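Local coordinates for NIF3-related protein (PDB 2GX8) that is of unknown function but binds a pair of zinc ions in a NIF3-family dimetal site and carries an additional, probably regulatory, domain, at residues C[130-141]-C[359-370]. Numbering follows the deposited sequence.
Sequences VDVAKGGVNDLL and VEKVMKQGVQKQ. With ZN (zinc ion), chain M; ZN (zinc ion), chain L.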
loop_
_atom_site.group_PDB
_atom_site.type_symbol
_atom_site.label_atom_id
_atom_site.label_comp_id
_atom_site.label_asym_id
_atom_site.label_seq_id
_atom_site.Cartn_x
_atom_site.Cartn_y
_atom_site.Cartn_z
ATOM N N VAL C 130 -27.862 0.097 -12.594
ATOM C CA VAL C 130 -28.755 0.390 -13.730
ATOM C C VAL C 130 -28.034 0.073 -15.075
ATOM O O VAL C 130 -28.664 -0.146 -16.108
ATOM C CB VAL C 130 -29.325 1.849 -13.646
ATOM C CG1 VAL C 130 -30.165 2.220 -14.862
ATOM C CG2 VAL C 130 -30.163 2.008 -12.388
ATOM N N ASP C 131 -26.703 0.017 -15.028
ATOM C CA ASP C 131 -25.877 -0.326 -16.177
ATOM C C ASP C 131 -25.900 -1.830 -16.416
ATOM O O ASP C 131 -25.965 -2.297 -17.556
ATOM C CB ASP C 131 -24.430 0.083 -15.896
ATOM C CG ASP C 131 -24.223 1.574 -15.938
ATOM O OD1 ASP C 131 -24.254 2.123 -17.058
ATOM O OD2 ASP C 131 -23.967 2.196 -14.876
ATOM N N VAL C 132 -25.844 -2.561 -15.300
ATOM C CA VAL C 132 -25.781 -4.029 -15.244
ATOM C C VAL C 132 -27.126 -4.739 -15.411
ATOM O O VAL C 132 -27.213 -5.756 -16.083
ATOM C CB VAL C 132 -25.174 -4.469 -13.869
ATOM C CG1 VAL C 132 -25.105 -5.989 -13.750
ATOM C CG2 VAL C 132 -23.795 -3.855 -13.647
ATOM N N ALA C 133 -28.174 -4.199 -14.797
ATOM C CA ALA C 133 -29.487 -4.856 -14.795
ATOM C C ALA C 133 -30.209 -4.963 -16.135
ATOM O O ALA C 133 -30.100 -4.060 -16.969
ATOM C CB ALA C 133 -30.405 -4.192 -13.776
ATOM N N LYS C 134 -30.948 -6.069 -16.314
ATOM C CA LYS C 134 -31.792 -6.290 -17.488
ATOM C C LYS C 134 -32.828 -5.164 -17.547
ATOM O O LYS C 134 -33.414 -4.791 -16.514
ATOM C CB LYS C 134 -32.508 -7.645 -17.387
ATOM C CG LYS C 134 -33.502 -7.927 -18.518
ATOM C CD LYS C 134 -34.437 -9.095 -18.185
ATOM C CE LYS C 134 -35.520 -9.284 -19.269
ATOM N NZ LYS C 134 -36.444 -10.469 -19.033
ATOM N N GLY C 135 -33.030 -4.606 -18.742
ATOM C CA GLY C 135 -33.951 -3.482 -18.942
ATOM C C GLY C 135 -33.268 -2.142 -18.663
ATOM O O GLY C 135 -33.878 -1.080 -18.800
ATOM N N GLY C 136 -31.998 -2.189 -18.270
ATOM C CA GLY C 136 -31.243 -0.989 -17.951
ATOM C C GLY C 136 -30.657 -0.247 -19.148
ATOM O O GLY C 136 -31.010 -0.516 -20.304
ATOM N N VAL C 137 -29.742 0.677 -18.845
ATOM C CA VAL C 137 -29.090 1.551 -19.815
ATOM C C VAL C 137 -28.684 0.864 -21.116
ATOM O O VAL C 137 -29.020 1.335 -22.205
ATOM C CB VAL C 137 -27.838 2.252 -19.189
ATOM C CG1 VAL C 137 -27.058 3.017 -20.239
ATOM C CG2 VAL C 137 -28.244 3.183 -18.092
ATOM N N ASN C 138 -27.989 -0.259 -20.977
ATOM C CA ASN C 138 -27.434 -0.971 -22.118
ATOM C C ASN C 138 -28.448 -1.738 -22.957
ATOM O O ASN C 138 -28.233 -1.902 -24.151
ATOM C CB ASN C 138 -26.229 -1.801 -21.681
ATOM C CG ASN C 138 -25.062 -0.924 -21.252
ATOM O OD1 ASN C 138 -24.609 -0.055 -22.006
ATOM N ND2 ASN C 138 -24.575 -1.133 -20.035
ATOM N N ASP C 139 -29.541 -2.196 -22.344
ATOM C CA ASP C 139 -30.640 -2.834 -23.077
ATOM C C ASP C 139 -31.386 -1.772 -23.830
ATOM O O ASP C 139 -31.690 -1.939 -25.025
ATOM C CB ASP C 139 -31.590 -3.549 -22.141
ATOM C CG ASP C 139 -31.047 -4.885 -21.692
ATOM O OD1 ASP C 139 -30.448 -5.573 -22.551
ATOM O OD2 ASP C 139 -31.231 -5.257 -20.503
ATOM N N LEU C 140 -31.662 -0.673 -23.122
ATOM C CA LEU C 140 -32.315 0.509 -23.696
ATOM C C LEU C 140 -31.549 1.048 -24.901
ATOM O O LEU C 140 -32.158 1.483 -25.871
ATOM C CB LEU C 140 -32.492 1.610 -22.639
ATOM C CG LEU C 140 -33.511 1.295 -21.538
ATOM C CD1 LEU C 140 -33.320 2.163 -20.301
ATOM C CD2 LEU C 140 -34.944 1.401 -22.079
ATOM N N LEU C 141 -30.222 1.008 -24.851
ATOM C CA LEU C 141 -29.411 1.471 -25.980
ATOM C C LEU C 141 -29.369 0.444 -27.109
ATOM O O LEU C 141 -29.317 0.820 -28.274
ATOM C CB LEU C 141 -27.983 1.815 -25.538
ATOM C CG LEU C 141 -27.745 3.033 -24.656
ATOM C CD1 LEU C 141 -26.346 2.916 -24.046
ATOM C CD2 LEU C 141 -27.935 4.360 -25.386
ATOM N N VAL C 359 -25.528 9.784 -24.028
ATOM C CA VAL C 359 -26.559 8.961 -24.656
ATOM C C VAL C 359 -27.248 8.042 -23.636
ATOM O O VAL C 359 -28.247 7.409 -23.943
ATOM C CB VAL C 359 -26.052 8.157 -25.897
ATOM C CG1 VAL C 359 -25.416 9.097 -26.899
ATOM C CG2 VAL C 359 -25.078 7.065 -25.505
ATOM N N GLU C 360 -26.692 7.958 -22.431
ATOM C CA GLU C 360 -27.302 7.206 -21.332
ATOM C C GLU C 360 -28.576 7.860 -20.836
ATOM O O GLU C 360 -29.252 7.340 -19.979
ATOM C CB GLU C 360 -26.374 7.149 -20.143
ATOM C CG GLU C 360 -25.246 6.231 -20.343
ATOM C CD GLU C 360 -24.459 6.085 -19.059
ATOM O OE1 GLU C 360 -24.236 7.106 -18.369
ATOM O OE2 GLU C 360 -24.085 4.943 -18.728
ATOM N N LYS C 361 -28.873 9.033 -21.366
ATOM C CA LYS C 361 -30.072 9.764 -21.035
ATOM C C LYS C 361 -31.336 8.926 -21.324
ATOM O O LYS C 361 -32.412 9.247 -20.828
ATOM C CB LYS C 361 -30.075 11.058 -21.852
ATOM C CG LYS C 361 -30.206 10.810 -23.352
ATOM C CD LYS C 361 -30.288 12.101 -24.101
ATOM C CE LYS C 361 -30.521 11.892 -25.599
ATOM N NZ LYS C 361 -29.295 11.686 -26.368
ATOM N N VAL C 362 -31.204 7.848 -22.114
ATOM C CA VAL C 362 -32.358 6.975 -22.484
ATOM C C VAL C 362 -32.925 6.306 -21.261
ATOM O O VAL C 362 -34.033 5.813 -21.234
ATOM C CB VAL C 362 -31.942 5.866 -23.444
ATOM C CG1 VAL C 362 -31.681 6.438 -24.805
ATOM C CG2 VAL C 362 -30.714 5.113 -22.892
ATOM N N MET C 363 -32.107 6.305 -20.235
ATOM C CA MET C 363 -32.427 5.700 -18.979
ATOM C C MET C 363 -33.511 6.453 -18.204
ATOM O O MET C 363 -34.186 5.870 -17.376
ATOM C CB MET C 363 -31.092 5.495 -18.243
ATOM C CG MET C 363 -31.074 5.643 -16.797
ATOM S SD MET C 363 -31.013 7.374 -16.301
ATOM C CE MET C 363 -31.812 7.046 -14.705
ATOM N N LYS C 364 -33.712 7.736 -18.501
ATOM C CA LYS C 364 -34.729 8.505 -17.772
ATOM C C LYS C 364 -36.129 8.074 -18.138
ATOM O O LYS C 364 -36.923 7.800 -17.255
ATOM C CB LYS C 364 -34.645 9.991 -18.049
ATOM C CG LYS C 364 -33.305 10.635 -17.956
ATOM C CD LYS C 364 -33.576 12.065 -18.313
ATOM C CE LYS C 364 -32.532 12.614 -19.176
ATOM N NZ LYS C 364 -32.963 13.933 -19.662
ATOM N N GLN C 365 -36.433 8.062 -19.433
ATOM C CA GLN C 365 -37.760 7.668 -19.913
ATOM C C GLN C 365 -37.960 6.180 -19.662
ATOM O O GLN C 365 -39.081 5.740 -19.424
ATOM C CB GLN C 365 -37.905 7.936 -21.415
ATOM C CG GLN C 365 -37.794 9.401 -21.873
ATOM C CD GLN C 365 -39.128 10.091 -22.062
ATOM O OE1 GLN C 365 -39.248 11.306 -21.850
ATOM N NE2 GLN C 365 -40.135 9.329 -22.486
ATOM N N GLY C 366 -36.864 5.420 -19.715
ATOM C CA GLY C 366 -36.894 3.974 -19.483
ATOM C C GLY C 366 -37.256 3.597 -18.062
ATOM O O GLY C 366 -38.177 2.798 -17.832
ATOM N N VAL C 367 -36.526 4.175 -17.108
ATOM C CA VAL C 367 -36.787 3.967 -15.685
ATOM C C VAL C 367 -38.136 4.561 -15.298
ATOM O O VAL C 367 -38.825 4.001 -14.459
ATOM C CB VAL C 367 -35.657 4.536 -14.803
ATOM C CG1 VAL C 367 -36.070 4.601 -13.330
ATOM C CG2 VAL C 367 -34.398 3.697 -14.969
ATOM N N GLN C 368 -38.505 5.685 -15.918
ATOM C CA GLN C 368 -39.817 6.310 -15.681
ATOM C C GLN C 368 -40.956 5.351 -16.017
ATOM O O GLN C 368 -41.919 5.266 -15.254
ATOM C CB GLN C 368 -39.990 7.597 -16.488
ATOM C CG GLN C 368 -41.379 8.232 -16.381
ATOM C CD GLN C 368 -41.682 9.236 -17.510
ATOM O OE1 GLN C 368 -42.177 10.343 -17.253
ATOM N NE2 GLN C 368 -41.378 8.852 -18.765
ATOM N N LYS C 369 -40.854 4.639 -17.147
ATOM C CA LYS C 369 -41.914 3.695 -17.532
ATOM C C LYS C 369 -41.962 2.553 -16.517
ATOM O O LYS C 369 -42.974 2.361 -15.831
ATOM C CB LYS C 369 -41.741 3.126 -18.955
ATOM C CG LYS C 369 -42.810 2.039 -19.240
ATOM C CD LYS C 369 -42.551 1.021 -20.401
ATOM C CE LYS C 369 -43.115 1.429 -21.787
ATOM N NZ LYS C 369 -42.388 2.558 -22.467
ATOM N N GLN C 370 -40.860 1.807 -16.442
ATOM C CA GLN C 370 -40.689 0.701 -15.504
ATOM C C GLN C 370 -41.232 1.040 -14.116
ATOM O O GLN C 370 -42.064 0.313 -13.593
ATOM C CB GLN C 370 -39.202 0.322 -15.379
ATOM C CG GLN C 370 -38.622 -0.494 -16.529
ATOM C CD GLN C 370 -37.081 -0.570 -16.509
ATOM O OE1 GLN C 370 -36.485 -1.605 -16.830
ATOM N NE2 GLN C 370 -36.442 0.522 -16.127
HETATM ZN ZN ZN M . -24.022 4.353 -16.653
HETATM ZN ZN ZN L . -22.316 7.207 -16.767
#
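D131 and E360 meet at a zinc ion, their side chains crossing at about a right angle and their carboxylate planes 29° apart. D131 grips the metal unevenly, OD1 at 2.3 Å and OD2 more loosely at 2.8 Å, while E360 OE2 binds it at 2.2 Å. D131 OD1 and E360 OE2 lie 3.3 Å apart, and the zinc they share probably offsets their like charges. E360 also reaches the second zinc through OE1; a carboxylate suits this place because each of its two oxygens can take one ion. H92 completes the first site, H93 and H357 the second. N138 ND2 donates to D131 O and N138 OD1 accepts from G314 N, which holds the amide at both ends.

Beside the metals, V137 spreads its two methyls over the other segment. With CG1 anti to the backbone N (chi1 173°), that branch lies against E360 CG at 3.7 Å, while CG2 rests on M363 CB; a beta-branched residue thus serves both the metal ligand's aliphatic stem and the apolar core. V130 CG1 comes across M363 at its CG, 4.0 Å away. Further along, L141 CD2 reaches V362 CG2 at 3.8 Å, and L140 CD1 lies over the backbone of V362 and M363. G366, lacking a side chain, leaves room for the L140 methyls.

Helical segments 137-141 and 362-370 cross steeply, at 104°. I69 of strand 66-70 touches M363 and V367, and F38 of helix 31-38 packs against V130 and V367.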